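PDB 3S9X: ASCH domain from Vibrio cholerae TMA 21, which is of unknown function but belongs to the ASCH family of the PUA clan, whose members are thought to bind RNA. Local coordinates for residues 102-114 against 121-133. Residues are numbered along the deposited sequence; the frame is centred on the assembly and turned at random.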
loop_
_atom_site.group_PDB
_atom_site.type_symbol
_atom_site.label_atom_id
_atom_site.label_comp_id
_atom_site.label_asym_id
_atom_site.label_seq_id
_atom_site.Cartn_x
_atom_site.Cartn_y
_atom_site.Cartn_z
ATOM N N GLN A 102 16.357 -5.822 1.444
ATOM C CA GLN A 102 17.064 -4.832 0.641
ATOM C C GLN A 102 16.464 -4.731 -0.733
ATOM O O GLN A 102 16.089 -5.741 -1.321
ATOM C CB GLN A 102 18.575 -5.076 0.568
ATOM C CG GLN A 102 19.235 -4.770 1.879
ATOM C CD GLN A 102 20.762 -4.821 1.771
ATOM O OE1 GLN A 102 21.384 -5.012 0.630
ATOM N NE2 GLN A 102 21.367 -4.676 2.837
ATOM N N TYR A 103 16.493 -3.528 -1.285
ATOM C CA TYR A 103 16.081 -3.294 -2.662
ATOM C C TYR A 103 16.727 -4.294 -3.651
ATOM O O TYR A 103 16.003 -4.949 -4.423
ATOM C CB TYR A 103 16.362 -1.830 -3.029
ATOM C CG TYR A 103 16.072 -1.549 -4.487
ATOM C CD1 TYR A 103 14.860 -1.002 -4.918
ATOM C CD2 TYR A 103 17.007 -1.819 -5.458
ATOM C CE1 TYR A 103 14.615 -0.788 -6.224
ATOM C CE2 TYR A 103 16.776 -1.604 -6.812
ATOM C CZ TYR A 103 15.563 -1.100 -7.185
ATOM O OH TYR A 103 15.241 -0.788 -8.455
ATOM N N ASN A 104 18.044 -4.516 -3.495
ATOM C CA ASN A 104 18.743 -5.373 -4.425
ATOM C C ASN A 104 18.518 -6.877 -4.207
ATOM O O ASN A 104 19.074 -7.662 -4.931
ATOM C CB ASN A 104 20.231 -5.059 -4.454
ATOM C CG ASN A 104 20.921 -5.083 -3.135
ATOM O OD1 ASN A 104 20.455 -5.654 -2.201
ATOM N ND2 ASN A 104 22.153 -4.454 -3.099
ATOM N N GLN A 105 17.742 -7.220 -3.182
ATOM C CA GLN A 105 17.411 -8.581 -2.879
ATOM C C GLN A 105 15.948 -8.903 -3.153
ATOM O O GLN A 105 15.521 -10.040 -2.928
ATOM C CB GLN A 105 17.741 -8.937 -1.429
ATOM C CG GLN A 105 19.227 -8.777 -1.170
ATOM C CD GLN A 105 20.061 -9.744 -1.933
ATOM O OE1 GLN A 105 19.856 -10.968 -1.782
ATOM N NE2 GLN A 105 20.957 -9.256 -2.783
ATOM N N VAL A 106 15.175 -7.958 -3.666
ATOM C CA VAL A 106 13.796 -8.231 -4.032
ATOM C C VAL A 106 13.700 -9.348 -5.018
ATOM O O VAL A 106 14.432 -9.379 -5.995
ATOM C CB VAL A 106 13.112 -6.945 -4.516
ATOM C CG1 VAL A 106 11.718 -7.274 -5.161
ATOM C CG2 VAL A 106 12.939 -5.950 -3.335
ATOM N N SER A 107 12.844 -10.293 -4.751
ATOM C CA SER A 107 12.662 -11.491 -5.551
ATOM C C SER A 107 11.727 -11.353 -6.709
ATOM O O SER A 107 10.848 -10.451 -6.726
ATOM C CB SER A 107 12.152 -12.625 -4.628
ATOM O OG SER A 107 10.813 -12.378 -4.233
ATOM N N GLU A 108 11.816 -12.279 -7.649
ATOM C CA GLU A 108 10.848 -12.352 -8.737
ATOM C C GLU A 108 9.451 -12.570 -8.185
ATOM O O GLU A 108 8.492 -12.009 -8.681
ATOM C CB GLU A 108 11.270 -13.467 -9.705
ATOM C CG GLU A 108 12.541 -13.170 -10.527
ATOM C CD GLU A 108 12.692 -14.158 -11.627
ATOM O OE1 GLU A 108 12.637 -15.332 -11.279
ATOM O OE2 GLU A 108 12.724 -13.753 -12.806
ATOM N N ASP A 109 9.321 -13.424 -7.173
ATOM C CA ASP A 109 8.015 -13.689 -6.637
ATOM C C ASP A 109 7.387 -12.429 -6.002
ATOM O O ASP A 109 6.200 -12.197 -6.094
ATOM C CB ASP A 109 8.049 -14.802 -5.579
ATOM C CG ASP A 109 8.201 -16.196 -6.196
ATOM O OD1 ASP A 109 8.136 -16.355 -7.464
ATOM O OD2 ASP A 109 8.448 -17.127 -5.421
ATOM N N PHE A 110 8.175 -11.595 -5.310
ATOM C CA PHE A 110 7.627 -10.382 -4.741
ATOM C C PHE A 110 7.169 -9.405 -5.825
ATOM O O PHE A 110 6.114 -8.825 -5.777
ATOM C CB PHE A 110 8.614 -9.718 -3.770
ATOM C CG PHE A 110 7.986 -8.557 -3.074
ATOM C CD1 PHE A 110 7.136 -8.783 -1.957
ATOM C CD2 PHE A 110 8.191 -7.258 -3.483
ATOM C CE1 PHE A 110 6.510 -7.745 -1.378
ATOM C CE2 PHE A 110 7.516 -6.242 -2.894
ATOM C CZ PHE A 110 6.704 -6.470 -1.799
ATOM N N ALA A 111 7.997 -9.240 -6.865
ATOM C CA ALA A 111 7.659 -8.400 -7.991
ATOM C C ALA A 111 6.327 -8.903 -8.591
ATOM O O ALA A 111 5.455 -8.094 -8.919
ATOM C CB ALA A 111 8.727 -8.414 -9.025
ATOM N N ALA A 112 6.179 -10.223 -8.726
ATOM C CA ALA A 112 4.912 -10.753 -9.289
ATOM C C ALA A 112 3.706 -10.460 -8.391
ATOM O O ALA A 112 2.646 -10.140 -8.849
ATOM C CB ALA A 112 5.054 -12.288 -9.618
ATOM N N SER A 113 3.887 -10.539 -7.051
ATOM C CA SER A 113 2.849 -10.202 -6.073
ATOM C C SER A 113 2.463 -8.757 -6.162
ATOM O O SER A 113 1.291 -8.385 -5.947
ATOM C CB SER A 113 3.309 -10.505 -4.644
ATOM O OG SER A 113 3.422 -11.897 -4.542
ATOM N N GLU A 114 3.434 -7.870 -6.421
ATOM C CA GLU A 114 3.107 -6.459 -6.623
ATOM C C GLU A 114 2.261 -6.271 -7.885
ATOM O O GLU A 114 1.501 -5.309 -7.970
ATOM C CB GLU A 114 4.321 -5.575 -6.664
ATOM C CG GLU A 114 5.025 -5.340 -5.313
ATOM C CD GLU A 114 5.376 -3.883 -5.067
ATOM O OE1 GLU A 114 6.525 -3.595 -4.723
ATOM O OE2 GLU A 114 4.457 -3.021 -5.280
ATOM N N LEU A 121 10.564 -8.863 -12.594
ATOM C CA LEU A 121 11.449 -8.116 -11.675
ATOM C C LEU A 121 12.077 -6.941 -12.422
ATOM O O LEU A 121 12.220 -5.890 -11.852
ATOM C CB LEU A 121 12.524 -9.067 -11.185
ATOM C CG LEU A 121 13.506 -8.502 -10.192
ATOM C CD1 LEU A 121 12.887 -7.877 -8.934
ATOM C CD2 LEU A 121 14.512 -9.579 -9.853
ATOM N N ALA A 122 12.392 -7.119 -13.716
ATOM C CA ALA A 122 12.953 -5.973 -14.422
ATOM C C ALA A 122 12.011 -4.736 -14.423
ATOM O O ALA A 122 12.416 -3.571 -14.217
ATOM C CB ALA A 122 13.379 -6.370 -15.797
ATOM N N TRP A 123 10.743 -4.981 -14.689
ATOM C CA TRP A 123 9.754 -3.901 -14.713
ATOM C C TRP A 123 9.630 -3.265 -13.325
ATOM O O TRP A 123 9.607 -2.072 -13.177
ATOM C CB TRP A 123 8.395 -4.469 -15.195
ATOM C CG TRP A 123 7.375 -3.428 -15.554
ATOM C CD1 TRP A 123 7.025 -3.005 -16.842
ATOM C CD2 TRP A 123 6.566 -2.696 -14.679
ATOM N NE1 TRP A 123 6.083 -2.064 -16.774
ATOM C CE2 TRP A 123 5.820 -1.782 -15.468
ATOM C CE3 TRP A 123 6.485 -2.618 -13.339
ATOM C CZ2 TRP A 123 4.884 -0.889 -14.939
ATOM C CZ3 TRP A 123 5.556 -1.730 -12.791
ATOM C CH2 TRP A 123 4.796 -0.841 -13.582
ATOM N N TRP A 124 9.550 -4.103 -12.307
ATOM C CA TRP A 124 9.499 -3.678 -10.906
ATOM C C TRP A 124 10.700 -2.771 -10.601
ATOM O O TRP A 124 10.512 -1.724 -9.929
ATOM C CB TRP A 124 9.416 -4.941 -9.994
ATOM C CG TRP A 124 9.334 -4.589 -8.518
ATOM C CD1 TRP A 124 8.220 -4.562 -7.734
ATOM C CD2 TRP A 124 10.432 -4.221 -7.684
ATOM N NE1 TRP A 124 8.553 -4.179 -6.450
ATOM C CE2 TRP A 124 9.907 -3.965 -6.385
ATOM C CE3 TRP A 124 11.831 -4.107 -7.884
ATOM C CZ2 TRP A 124 10.711 -3.530 -5.306
ATOM C CZ3 TRP A 124 12.573 -3.664 -6.814
ATOM C CH2 TRP A 124 12.043 -3.365 -5.582
ATOM N N GLN A 125 11.893 -3.204 -11.065
ATOM C CA GLN A 125 13.104 -2.419 -10.764
ATOM C C GLN A 125 13.075 -1.069 -11.404
ATOM O O GLN A 125 13.446 -0.068 -10.799
ATOM C CB GLN A 125 14.367 -3.173 -11.202
ATOM C CG GLN A 125 14.629 -4.352 -10.346
ATOM C CD GLN A 125 15.717 -5.255 -10.920
ATOM O OE1 GLN A 125 15.897 -5.331 -12.126
ATOM N NE2 GLN A 125 16.370 -6.004 -10.073
ATOM N N GLU A 126 12.702 -1.019 -12.673
ATOM C CA GLU A 126 12.735 0.218 -13.441
ATOM C C GLU A 126 11.823 1.207 -12.737
ATOM O O GLU A 126 12.227 2.360 -12.350
ATOM C CB GLU A 126 12.355 -0.083 -14.921
ATOM N N ALA A 127 10.607 0.744 -12.429
ATOM C CA ALA A 127 9.623 1.581 -11.759
ATOM C C ALA A 127 10.005 2.079 -10.348
ATOM O O ALA A 127 9.981 3.284 -10.031
ATOM C CB ALA A 127 8.282 0.868 -11.726
ATOM N N HIS A 128 10.477 1.174 -9.536
ATOM C CA HIS A 128 10.830 1.526 -8.183
ATOM C C HIS A 128 12.115 2.352 -8.114
ATOM O O HIS A 128 12.233 3.202 -7.246
ATOM C CB HIS A 128 10.896 0.288 -7.292
ATOM C CG HIS A 128 9.546 -0.245 -6.933
ATOM N ND1 HIS A 128 8.835 -1.085 -7.747
ATOM C CD2 HIS A 128 8.739 0.057 -5.889
ATOM C CE1 HIS A 128 7.640 -1.287 -7.198
ATOM N NE2 HIS A 128 7.583 -0.625 -6.048
ATOM N N ARG A 129 13.084 2.106 -8.983
ATOM C CA ARG A 129 14.336 2.899 -8.885
ATOM C C ARG A 129 14.053 4.366 -9.119
ATOM O O ARG A 129 14.511 5.248 -8.373
ATOM C CB ARG A 129 15.348 2.449 -9.930
ATOM C CG ARG A 129 16.607 3.217 -9.928
ATOM C CD ARG A 129 17.642 2.597 -10.862
ATOM N NE ARG A 129 18.732 1.948 -10.097
ATOM C CZ ARG A 129 19.679 2.623 -9.410
ATOM N NH1 ARG A 129 19.684 3.958 -9.342
ATOM N NH2 ARG A 129 20.643 1.972 -8.777
ATOM N N ASN A 130 13.191 4.616 -10.087
ATOM C CA ASN A 130 12.783 5.955 -10.428
ATOM C C ASN A 130 12.070 6.647 -9.296
ATOM O O ASN A 130 12.404 7.762 -8.973
ATOM C CB ASN A 130 11.923 5.947 -11.745
ATOM C CG ASN A 130 12.781 5.630 -12.985
ATOM O OD1 ASN A 130 13.985 5.935 -12.985
ATOM N ND2 ASN A 130 12.147 5.054 -14.076
ATOM N N PHE A 131 11.084 5.971 -8.744
ATOM C CA PHE A 131 10.285 6.514 -7.694
ATOM C C PHE A 131 11.088 6.723 -6.419
ATOM O O PHE A 131 11.001 7.798 -5.810
ATOM C CB PHE A 131 9.127 5.542 -7.388
ATOM C CG PHE A 131 8.301 5.985 -6.242
ATOM C CD1 PHE A 131 7.507 7.134 -6.355
ATOM C CD2 PHE A 131 8.368 5.360 -5.063
ATOM C CE1 PHE A 131 6.798 7.594 -5.322
ATOM C CE2 PHE A 131 7.612 5.837 -3.971
ATOM C CZ PHE A 131 6.850 6.955 -4.114
ATOM N N PHE A 132 11.919 5.740 -6.065
ATOM C CA PHE A 132 12.674 5.877 -4.839
ATOM C C PHE A 132 13.782 6.934 -4.983
ATOM O O PHE A 132 14.124 7.623 -4.026
ATOM C CB PHE A 132 13.324 4.552 -4.402
ATOM C CG PHE A 132 12.364 3.502 -3.928
ATOM C CD1 PHE A 132 11.223 3.865 -3.226
ATOM C CD2 PHE A 132 12.569 2.175 -4.165
ATOM C CE1 PHE A 132 10.338 2.908 -2.765
ATOM C CE2 PHE A 132 11.616 1.184 -3.708
ATOM C CZ PHE A 132 10.531 1.589 -2.988
ATOM N N SER A 133 14.352 7.075 -6.183
ATOM C CA SER A 133 15.382 8.129 -6.398
ATOM C C SER A 133 14.809 9.521 -6.153
ATOM O O SER A 133 15.459 10.334 -5.495
ATOM C CB SER A 133 15.993 7.990 -7.779
ATOM O OG SER A 133 16.744 6.784 -7.920
HETATM O O HOH W 1 16.371 -5.083 -7.216
HETATM O O HOH W 2 17.198 -0.912 -10.183
HETATM O O HOH W 3 10.937 -11.646 -13.247
HETATM O O HOH W 4 5.308 -0.702 -4.259
#
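Glu-108 and Leu-121 bring the two backbones together where both helices begin, their CA atoms 5.2 Å apart; from there the N-to-C directions of segments 108-114 and 121-133 differ by 72°, and their axes approach to 8.9 Å. Ala-111 fills the angle between them, its CB 3.7 Å from Trp-124 CB. With CG anti to the backbone N (chi1 -179°), the indole of Trp-124 extends from its helix between Val-106, Tyr-103 and Glu-114. Val-106 CG1 sits 3.8 Å from the centroid of the Trp-124 six-membered ring, almost on its normal, a CH-pi contact, while on the opposite face His-128 ND1 lies above the rim of the indole. Tyr-103 meets the far end of the indole obliquely, CE1 lying 3.6 Å from Trp-124 CZ3. In this ASCH domain, a member of the PUA clan, residues 103-114 follow strand 89-102, and a short loop then leads to helix 121-139, which packs with them beside strands 58-62 and 148-158. At the pyrrole edge, Trp-124 NE1 donates to Glu-114 OE1 (2.7 Å); OE1 lies close to the indole plane, but the carboxylate is turned 73° to the ring, so the N-H meets OE1 from above the carboxylate plane. Glu-114 OE2 forms a salt bridge with Lys-56 and accepts from a water that also bonds His-128 NE2, so the acid is held through both oxygens. His-128 ND1 in turn donates to Trp-124 O at 2.8 Å, which helps to set the rotation of the imidazole over the indole. Toward the other end, one water joins Tyr-103 OH to Arg-129 NE, the guanidinium of Arg-129 being paired with Glu-145, and a second links Tyr-103 O to Gln-125 NE2.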